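Acetyl-CoA C-acetyltransferase (Syntrophomonas wolfei subsp. wolfei, PDB 7N7Z) probably catalyses the reversible condensation of two acetyl-CoA molecules to acetoacetyl-CoA and free CoA. Local coordinates at residues V11-G19 and R366-E374; W309-N320 and L380-C388. One frame throughout, in Å; residues are numbered along the deposited sequence.

Contact 1 of 2, residues V11-G19 and R366-E374; sequences VGMARTPIG and RIIVSMYYE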
loop_
_atom_site.group_PDB
_atom_site.type_symbol
_atom_site.label_atom_id
_atom_site.label_comp_id
_atom_site.label_asym_id
_atom_site.label_seq_id
_atom_site.Cartn_x
_atom_site.Cartn_y
_atom_site.Cartn_z
ATOM N N VAL B 11 7.553 -12.408 42.009
ATOM C CA VAL B 11 8.877 -12.918 42.330
ATOM C C VAL B 11 9.971 -12.302 41.465
ATOM O O VAL B 11 11.135 -12.280 41.895
ATOM C CB VAL B 11 8.916 -14.457 42.223
ATOM C CG1 VAL B 11 10.275 -14.996 42.633
ATOM C CG2 VAL B 11 7.825 -15.071 43.087
ATOM N N GLY B 12 9.647 -11.806 40.281
ATOM C CA GLY B 12 10.635 -11.170 39.427
ATOM C C GLY B 12 9.987 -10.086 38.598
ATOM O O GLY B 12 8.822 -10.197 38.202
ATOM N N MET B 13 10.749 -9.024 38.336
ATOM C CA MET B 13 10.243 -7.877 37.596
ATOM C C MET B 13 11.382 -7.240 36.816
ATOM O O MET B 13 12.507 -7.152 37.312
ATOM C CB MET B 13 9.617 -6.841 38.534
ATOM C CG MET B 13 8.418 -7.355 39.305
ATOM S SD MET B 13 7.732 -6.110 40.408
ATOM C CE MET B 13 6.388 -5.492 39.412
ATOM N N ALA B 14 11.079 -6.786 35.602
ATOM C CA ALA B 14 12.082 -6.143 34.766
ATOM C C ALA B 14 11.385 -5.354 33.671
ATOM O O ALA B 14 10.242 -5.634 33.303
ATOM C CB ALA B 14 13.045 -7.165 34.154
ATOM N N ARG B 15 12.097 -4.353 33.160
ATOM C CA ARG B 15 11.647 -3.600 32.002
ATOM C C ARG B 15 12.870 -3.152 31.217
ATOM O O ARG B 15 13.973 -3.040 31.758
ATOM C CB ARG B 15 10.788 -2.392 32.401
ATOM C CG ARG B 15 11.530 -1.269 33.125
ATOM C CD ARG B 15 10.714 0.019 33.104
ATOM N NE ARG B 15 11.365 1.117 33.812
ATOM C CZ ARG B 15 12.080 2.077 33.238
ATOM N NH1 ARG B 15 12.300 2.093 31.932
ATOM N NH2 ARG B 15 12.589 3.046 33.994
ATOM N N THR B 16 12.665 -2.912 29.930
ATOM C CA THR B 16 13.686 -2.294 29.105
ATOM C C THR B 16 13.634 -0.788 29.301
ATOM O O THR B 16 12.700 -0.258 29.907
ATOM C CB THR B 16 13.473 -2.660 27.638
ATOM O OG1 THR B 16 12.343 -1.946 27.123
ATOM C CG2 THR B 16 13.240 -4.157 27.481
ATOM N N PRO B 17 14.636 -0.060 28.813
ATOM C CA PRO B 17 14.519 1.400 28.777
ATOM C C PRO B 17 13.346 1.815 27.902
ATOM O O PRO B 17 12.902 1.077 27.020
ATOM C CB PRO B 17 15.857 1.857 28.181
ATOM C CG PRO B 17 16.794 0.718 28.415
ATOM C CD PRO B 17 15.949 -0.522 28.330
ATOM N N ILE B 18 12.833 3.011 28.165
ATOM C CA ILE B 18 11.751 3.582 27.372
ATOM C C ILE B 18 12.389 4.399 26.253
ATOM O O ILE B 18 12.938 5.476 26.492
ATOM C CB ILE B 18 10.809 4.435 28.230
ATOM C CG1 ILE B 18 10.232 3.588 29.368
ATOM C CG2 ILE B 18 9.683 5.012 27.375
ATOM C CD1 ILE B 18 9.328 4.349 30.312
ATOM N N GLY B 19 12.321 3.875 25.027
ATOM C CA GLY B 19 12.957 4.520 23.903
ATOM C C GLY B 19 12.072 5.553 23.230
ATOM O O GLY B 19 10.849 5.529 23.345
ATOM N N ARG B 366 4.525 -1.370 33.393
ATOM C CA ARG B 366 5.718 -0.579 33.676
ATOM C C ARG B 366 5.602 0.118 35.025
ATOM O O ARG B 366 6.518 0.052 35.854
ATOM C CB ARG B 366 5.939 0.448 32.562
ATOM C CG ARG B 366 7.391 0.860 32.365
ATOM C CD ARG B 366 7.810 1.954 33.341
ATOM N NE ARG B 366 7.092 3.202 33.103
ATOM C CZ ARG B 366 6.912 4.153 34.009
ATOM N NH1 ARG B 366 7.389 4.039 35.238
ATOM N NH2 ARG B 366 6.236 5.249 33.673
ATOM N N ILE B 367 4.476 0.793 35.265
ATOM C CA ILE B 367 4.325 1.561 36.493
ATOM C C ILE B 367 4.207 0.656 37.711
ATOM O O ILE B 367 4.515 1.088 38.827
ATOM C CB ILE B 367 3.116 2.511 36.384
ATOM C CG1 ILE B 367 1.814 1.733 36.184
ATOM C CG2 ILE B 367 3.320 3.493 35.234
ATOM C CD1 ILE B 367 0.576 2.597 36.337
ATOM N N ILE B 368 3.770 -0.592 37.533
ATOM C CA ILE B 368 3.822 -1.544 38.637
ATOM C C ILE B 368 5.269 -1.901 38.949
ATOM O O ILE B 368 5.676 -1.951 40.116
ATOM C CB ILE B 368 2.996 -2.800 38.309
ATOM C CG1 ILE B 368 1.504 -2.476 38.249
ATOM C CG2 ILE B 368 3.235 -3.879 39.347
ATOM C CD1 ILE B 368 0.709 -3.510 37.485
ATOM N N VAL B 369 6.071 -2.154 37.911
ATOM C CA VAL B 369 7.487 -2.446 38.110
ATOM C C VAL B 369 8.172 -1.277 38.807
ATOM O O VAL B 369 8.892 -1.454 39.798
ATOM C CB VAL B 369 8.161 -2.768 36.763
ATOM C CG1 VAL B 369 9.677 -2.779 36.913
ATOM C CG2 VAL B 369 7.663 -4.098 36.220
ATOM N N SER B 370 7.962 -0.063 38.295
ATOM C CA SER B 370 8.598 1.109 38.889
ATOM C C SER B 370 8.086 1.354 40.301
ATOM O O SER B 370 8.857 1.741 41.187
ATOM C CB SER B 370 8.359 2.334 38.010
ATOM O OG SER B 370 9.035 2.205 36.772
ATOM N N MET B 371 6.790 1.132 40.533
ATOM C CA MET B 371 6.240 1.285 41.874
ATOM C C MET B 371 7.016 0.440 42.876
ATOM O O MET B 371 7.487 0.946 43.901
ATOM C CB MET B 371 4.759 0.900 41.879
ATOM C CG MET B 371 4.084 1.008 43.245
ATOM S SD MET B 371 2.591 0.003 43.358
ATOM C CE MET B 371 3.314 -1.625 43.499
ATOM N N TYR B 372 7.162 -0.857 42.594
ATOM C CA TYR B 372 7.854 -1.739 43.528
ATOM C C TYR B 372 9.261 -1.233 43.824
ATOM O O TYR B 372 9.641 -1.059 44.987
ATOM C CB TYR B 372 7.927 -3.162 42.976
ATOM C CG TYR B 372 9.025 -3.966 43.637
ATOM C CD1 TYR B 372 8.844 -4.508 44.903
ATOM C CD2 TYR B 372 10.250 -4.158 43.011
ATOM C CE1 TYR B 372 9.845 -5.231 45.519
ATOM C CE2 TYR B 372 11.260 -4.878 43.623
ATOM C CZ TYR B 372 11.051 -5.413 44.876
ATOM O OH TYR B 372 12.051 -6.131 45.491
ATOM N N TYR B 373 10.058 -1.007 42.779
ATOM C CA TYR B 373 11.456 -0.654 42.986
ATOM C C TYR B 373 11.614 0.680 43.702
ATOM O O TYR B 373 12.648 0.907 44.339
ATOM C CB TYR B 373 12.188 -0.637 41.645
ATOM C CG TYR B 373 12.677 -2.005 41.230
ATOM C CD1 TYR B 373 13.837 -2.541 41.771
ATOM C CD2 TYR B 373 11.971 -2.769 40.309
ATOM C CE1 TYR B 373 14.286 -3.793 41.401
ATOM C CE2 TYR B 373 12.412 -4.021 39.931
ATOM C CZ TYR B 373 13.569 -4.529 40.481
ATOM O OH TYR B 373 14.014 -5.776 40.110
ATOM N N GLU B 374 10.617 1.564 43.620
ATOM C CA GLU B 374 10.645 2.767 44.443
ATOM C C GLU B 374 10.328 2.436 45.896
ATOM O O GLU B 374 10.932 3.003 46.814
ATOM C CB GLU B 374 9.665 3.806 43.899
ATOM C CG GLU B 374 9.751 5.158 44.595
ATOM C CD GLU B 374 11.036 5.907 44.283
ATOM O OE1 GLU B 374 11.863 5.383 43.505
ATOM O OE2 GLU B 374 11.218 7.023 44.815
HETATM O O HOH W 1 12.716 -8.358 40.149
#
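Met13 reaches from strand 11-15 onto helix 366-374, and its flexible thioether fits the uneven surface there. Its terminal methyl CE lodges between Val369, 3.5 Å from CA of that residue, and the CG2 branch of Ile368. The bend at chi3 (98°) turns this methyl onto the helix, while SD of Met13 stays beside Tyr372 in a Met-aromatic contact, 4.7 Å from its ring centroid and oblique to it. Val369, short and beta-branched, faces the strand and lets the backbones approach to 6.1 Å between CA of Met13 and CA of Val369.

Two residues along the strand, Arg15 lies side by side with Arg366, both pointing the same way and touching through aliphatic carbons, CD to CD at 3.5 Å. Their guanidinium planes are turned 64° apart, and acids probably offset the like charges: Arg15 forms salt bridges with Glu202 and Asp220. Ile18 adds its CD1 methyl near NE of Arg366.

In the next shell, NH1 of Arg366 donates in its guanidinium plane to OG of Ser370 at 2.9 Å, one helical turn on, and that hydroxyl also bonds to Glu202. At the other end, a water accepts from the backbone N of Met13 at 2.8 Å and hydrogen-bonds to OH of Tyr373, tying the tyrosine's polar tip to the strand.

Strand and helix cross at -115°, with Met277 of strand 277-285 packing beside Met13. Helix 360-378 thus lies in the helical layer between the sheets of the two halves, here against a strand of the N-terminal half, in the layered alpha-beta-alpha-beta-alpha thiolase fold.

Contact 2 of 2, residues W309-N320 and L380-C388; sequences WKYEDVDYWEVN and LTKGGASLC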
loop_
_atom_site.group_PDB
_atom_site.type_symbol
_atom_site.label_atom_id
_atom_site.label_comp_id
_atom_site.label_asym_id
_atom_site.label_seq_id
_atom_site.Cartn_x
_atom_site.Cartn_y
_atom_site.Cartn_z
ATOM N N TRP B 309 -8.421 -0.457 52.341
ATOM C CA TRP B 309 -7.403 0.544 52.611
ATOM C C TRP B 309 -7.984 1.949 52.498
ATOM O O TRP B 309 -8.988 2.185 51.820
ATOM C CB TRP B 309 -6.235 0.415 51.631
ATOM C CG TRP B 309 -5.332 -0.751 51.867
ATOM C CD1 TRP B 309 -5.537 -1.797 52.718
ATOM C CD2 TRP B 309 -4.069 -0.988 51.233
ATOM N NE1 TRP B 309 -4.478 -2.672 52.653
ATOM C CE2 TRP B 309 -3.565 -2.198 51.748
ATOM C CE3 TRP B 309 -3.316 -0.294 50.280
ATOM C CZ2 TRP B 309 -2.341 -2.728 51.343
ATOM C CZ3 TRP B 309 -2.104 -0.822 49.879
ATOM C CH2 TRP B 309 -1.629 -2.027 50.411
ATOM N N LYS B 310 -7.333 2.887 53.176
ATOM C CA LYS B 310 -7.540 4.308 52.950
ATOM C C LYS B 310 -6.406 4.837 52.081
ATOM O O LYS B 310 -5.304 4.281 52.065
ATOM C CB LYS B 310 -7.599 5.083 54.269
ATOM C CG LYS B 310 -8.738 4.677 55.203
ATOM C CD LYS B 310 -10.086 4.589 54.489
ATOM C CE LYS B 310 -10.446 5.880 53.762
ATOM N NZ LYS B 310 -11.723 5.753 53.003
ATOM N N TYR B 311 -6.688 5.914 51.346
ATOM C CA TYR B 311 -5.684 6.470 50.445
ATOM C C TYR B 311 -4.373 6.733 51.179
ATOM O O TYR B 311 -3.292 6.373 50.699
ATOM C CB TYR B 311 -6.202 7.759 49.808
ATOM C CG TYR B 311 -5.145 8.481 49.009
ATOM C CD1 TYR B 311 -4.777 8.033 47.748
ATOM C CD2 TYR B 311 -4.502 9.599 49.522
ATOM C CE1 TYR B 311 -3.807 8.682 47.016
ATOM C CE2 TYR B 311 -3.530 10.257 48.796
ATOM C CZ TYR B 311 -3.186 9.794 47.544
ATOM O OH TYR B 311 -2.216 10.442 46.817
ATOM N N GLU B 312 -4.458 7.357 52.356
ATOM C CA GLU B 312 -3.269 7.693 53.130
ATOM C C GLU B 312 -2.491 6.467 53.589
ATOM O O GLU B 312 -1.370 6.621 54.087
ATOM C CB GLU B 312 -3.655 8.540 54.349
ATOM C CG GLU B 312 -4.753 7.942 55.228
ATOM C CD GLU B 312 -6.154 8.278 54.745
ATOM O OE1 GLU B 312 -6.286 8.788 53.611
ATOM O OE2 GLU B 312 -7.120 8.027 55.494
ATOM N N ASP B 313 -3.048 5.262 53.442
ATOM C CA ASP B 313 -2.322 4.057 53.828
ATOM C C ASP B 313 -1.244 3.689 52.816
ATOM O O ASP B 313 -0.250 3.051 53.181
ATOM C CB ASP B 313 -3.291 2.884 53.992
ATOM C CG ASP B 313 -4.244 3.070 55.157
ATOM O OD1 ASP B 313 -3.906 3.828 56.091
ATOM O OD2 ASP B 313 -5.331 2.454 55.141
ATOM N N VAL B 314 -1.419 4.075 51.553
ATOM C CA VAL B 314 -0.465 3.705 50.515
ATOM C C VAL B 314 0.812 4.517 50.687
ATOM O O VAL B 314 0.774 5.749 50.794
ATOM C CB VAL B 314 -1.078 3.916 49.123
ATOM C CG1 VAL B 314 -0.185 3.314 48.048
ATOM C CG2 VAL B 314 -2.474 3.313 49.069
ATOM N N ASP B 315 1.953 3.824 50.710
ATOM C CA ASP B 315 3.227 4.498 50.932
ATOM C C ASP B 315 3.731 5.207 49.682
ATOM O O ASP B 315 4.445 6.210 49.792
ATOM C CB ASP B 315 4.278 3.495 51.414
ATOM C CG ASP B 315 3.964 2.928 52.788
ATOM O OD1 ASP B 315 3.306 3.625 53.590
ATOM O OD2 ASP B 315 4.381 1.783 53.068
ATOM N N TYR B 316 3.383 4.712 48.496
ATOM C CA TYR B 316 3.835 5.337 47.261
ATOM C C TYR B 316 2.872 4.976 46.140
ATOM O O TYR B 316 2.346 3.861 46.102
ATOM C CB TYR B 316 5.261 4.899 46.903
ATOM C CG TYR B 316 5.765 5.485 45.605
ATOM C CD1 TYR B 316 6.052 6.838 45.497
ATOM C CD2 TYR B 316 5.951 4.685 44.486
ATOM C CE1 TYR B 316 6.510 7.380 44.312
ATOM C CE2 TYR B 316 6.411 5.218 43.296
ATOM C CZ TYR B 316 6.689 6.565 43.215
ATOM O OH TYR B 316 7.147 7.102 42.033
ATOM N N TRP B 317 2.651 5.928 45.234
ATOM C CA TRP B 317 1.733 5.770 44.117
ATOM C C TRP B 317 2.467 5.990 42.802
ATOM O O TRP B 317 3.318 6.878 42.695
ATOM C CB TRP B 317 0.573 6.767 44.206
ATOM C CG TRP B 317 -0.532 6.363 45.127
ATOM C CD1 TRP B 317 -0.722 6.782 46.411
ATOM C CD2 TRP B 317 -1.617 5.473 44.831
ATOM N NE1 TRP B 317 -1.853 6.207 46.935
ATOM C CE2 TRP B 317 -2.420 5.397 45.986
ATOM C CE3 TRP B 317 -1.984 4.733 43.705
ATOM C CZ2 TRP B 317 -3.568 4.609 46.047
ATOM C CZ3 TRP B 317 -3.124 3.950 43.767
ATOM C CH2 TRP B 317 -3.901 3.894 44.930
ATOM N N GLU B 318 2.128 5.182 41.801
ATOM C CA GLU B 318 2.551 5.402 40.419
ATOM C C GLU B 318 1.285 5.643 39.601
ATOM O O GLU B 318 0.615 4.691 39.188
ATOM C CB GLU B 318 3.344 4.219 39.873
ATOM C CG GLU B 318 4.829 4.260 40.186
ATOM C CD GLU B 318 5.586 5.243 39.312
ATOM O OE1 GLU B 318 5.590 5.065 38.073
ATOM O OE2 GLU B 318 6.184 6.191 39.865
ATOM N N VAL B 319 0.957 6.912 39.378
ATOM C CA VAL B 319 -0.200 7.304 38.582
ATOM C C VAL B 319 0.324 7.829 37.253
ATOM O O VAL B 319 0.945 8.898 37.198
ATOM C CB VAL B 319 -1.060 8.354 39.297
ATOM C CG1 VAL B 319 -2.232 8.763 38.420
ATOM C CG2 VAL B 319 -1.550 7.814 40.631
ATOM N N ASN B 320 0.078 7.078 36.184
ATOM C CA ASN B 320 0.579 7.459 34.871
ATOM C C ASN B 320 0.028 8.819 34.463
ATOM O O ASN B 320 -1.186 9.046 34.489
ATOM C CB ASN B 320 0.197 6.405 33.834
ATOM C CG ASN B 320 0.839 6.656 32.484
ATOM O OD1 ASN B 320 2.059 6.796 32.380
ATOM N ND2 ASN B 320 0.021 6.721 31.441
ATOM N N LEU B 380 9.764 1.309 51.872
ATOM C CA LEU B 380 8.341 1.404 52.147
ATOM C C LEU B 380 7.685 0.032 51.993
ATOM O O LEU B 380 8.324 -0.955 51.620
ATOM C CB LEU B 380 7.693 2.433 51.225
ATOM C CG LEU B 380 8.282 3.844 51.298
ATOM C CD1 LEU B 380 7.829 4.675 50.105
ATOM C CD2 LEU B 380 7.909 4.526 52.608
ATOM N N THR B 381 6.384 -0.028 52.273
ATOM C CA THR B 381 5.664 -1.293 52.339
ATOM C C THR B 381 4.500 -1.371 51.364
ATOM O O THR B 381 4.391 -2.351 50.620
ATOM C CB THR B 381 5.152 -1.527 53.773
ATOM O OG1 THR B 381 6.220 -1.319 54.707
ATOM C CG2 THR B 381 4.610 -2.942 53.929
ATOM N N LYS B 382 3.626 -0.369 51.342
ATOM C CA LYS B 382 2.368 -0.435 50.605
ATOM C C LYS B 382 2.433 0.475 49.385
ATOM O O LYS B 382 2.672 1.680 49.515
ATOM C CB LYS B 382 1.200 -0.044 51.510
ATOM C CG LYS B 382 0.973 -1.015 52.661
ATOM C CD LYS B 382 -0.202 -0.599 53.532
ATOM C CE LYS B 382 -0.397 -1.564 54.690
ATOM N NZ LYS B 382 -1.241 -0.987 55.773
ATOM N N GLY B 383 2.204 -0.104 48.204
ATOM C CA GLY B 383 2.237 0.651 46.972
ATOM C C GLY B 383 0.963 0.463 46.172
ATOM O O GLY B 383 0.211 -0.493 46.361
ATOM N N GLY B 384 0.735 1.403 45.266
ATOM C CA GLY B 384 -0.420 1.350 44.387
ATOM C C GLY B 384 -0.086 1.954 43.044
ATOM O O GLY B 384 0.774 2.834 42.936
ATOM N N ALA B 385 -0.769 1.472 42.009
ATOM C CA ALA B 385 -0.550 1.946 40.649
ATOM C C ALA B 385 -1.880 2.002 39.918
ATOM O O ALA B 385 -2.675 1.060 39.996
ATOM C CB ALA B 385 0.432 1.041 39.898
ATOM N N SER B 386 -2.116 3.105 39.211
ATOM C CA SER B 386 -3.344 3.293 38.453
ATOM C C SER B 386 -3.029 4.114 37.212
ATOM O O SER B 386 -1.981 4.759 37.122
ATOM C CB SER B 386 -4.424 3.983 39.293
ATOM O OG SER B 386 -5.632 4.113 38.563
ATOM N N LEU B 387 -3.949 4.083 36.252
ATOM C CA LEU B 387 -3.756 4.822 35.012
ATOM C C LEU B 387 -5.065 4.864 34.240
ATOM O O LEU B 387 -5.858 3.917 34.283
ATOM C CB LEU B 387 -2.649 4.194 34.153
ATOM C CG LEU B 387 -2.970 2.908 33.384
ATOM C CD1 LEU B 387 -1.912 2.669 32.318
ATOM C CD2 LEU B 387 -3.072 1.712 34.316
ATOM N N CYS B 388 -5.279 5.975 33.538
ATOM C CA CYS B 388 -6.428 6.111 32.658
ATOM C C CYS B 388 -6.242 5.243 31.417
ATOM O O CYS B 388 -5.149 4.748 31.126
ATOM C CB CYS B 388 -6.626 7.572 32.259
ATOM S SG CYS B 388 -5.358 8.213 31.143
HETATM O O HOH W 2 -3.943 -0.014 54.966
HETATM O O HOH W 3 -3.045 7.964 33.191
#
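Val314 and Trp317 pack against Gly383 and Gly384 where two parallel strands, 316-319 and 382-387, pair at the edge of the mixed thiolase sheet, 316-319 being the outermost strand within the chain. The pairing is tight in the middle. The six-membered ring of Trp317 lies against Gly384, whose CA sits over its face 4.1 Å from the centroid; glycine suits the place because a CB would run into the ring. CG1 of Val314 lies on the five-membered part of the same indole. Backbone bonds alternate in parallel fashion, among them Glu318 N to Gly384 O at 2.9 Å.

Toward the chain's entry into strand 382-387 the packing gives way to polar and partly exposed groups. Asp315, its CG anti to the carbonyl carbon (chi1 -66°), holds the turn with one oxygen: OD2 takes Thr381 N on its anti lone pair at 2.8 Å and Lys382 N from above the carboxylate plane. Lys382 stretches its extended chain over Trp309, CD 3.9 Å from the six-membered ring centroid, and its NZ gives a hydrogen to a water.

At the opposite end is Cys388, a predicted catalytic proton acceptor. There a second water donates to Asn320 O at 2.5 Å and accepts from Cys388 N at 3.0 Å.

In the fold
Strand 8-20, the first of the chain, lies between strands 254-264 and 277-285, where the strands of the two thiolase regions meet. Contact 1 closes a very long loop, 346 residues separating 11-19 from 366-374, and joins the N- and C-terminal thiolase regions. Contact 2 closes a shorter, largely helical one within the C-terminal region. The two cross rather than nest: 309-320 precedes 366-374, and 380-388 follows it. Helix 360-378 leads directly into strand 382-387, completing a crossover from strand 316-319, and it touches both contacts: Met371 packs its SD on Gly383 and Gly384, while Arg366 makes a long, weak ion pair with Glu318.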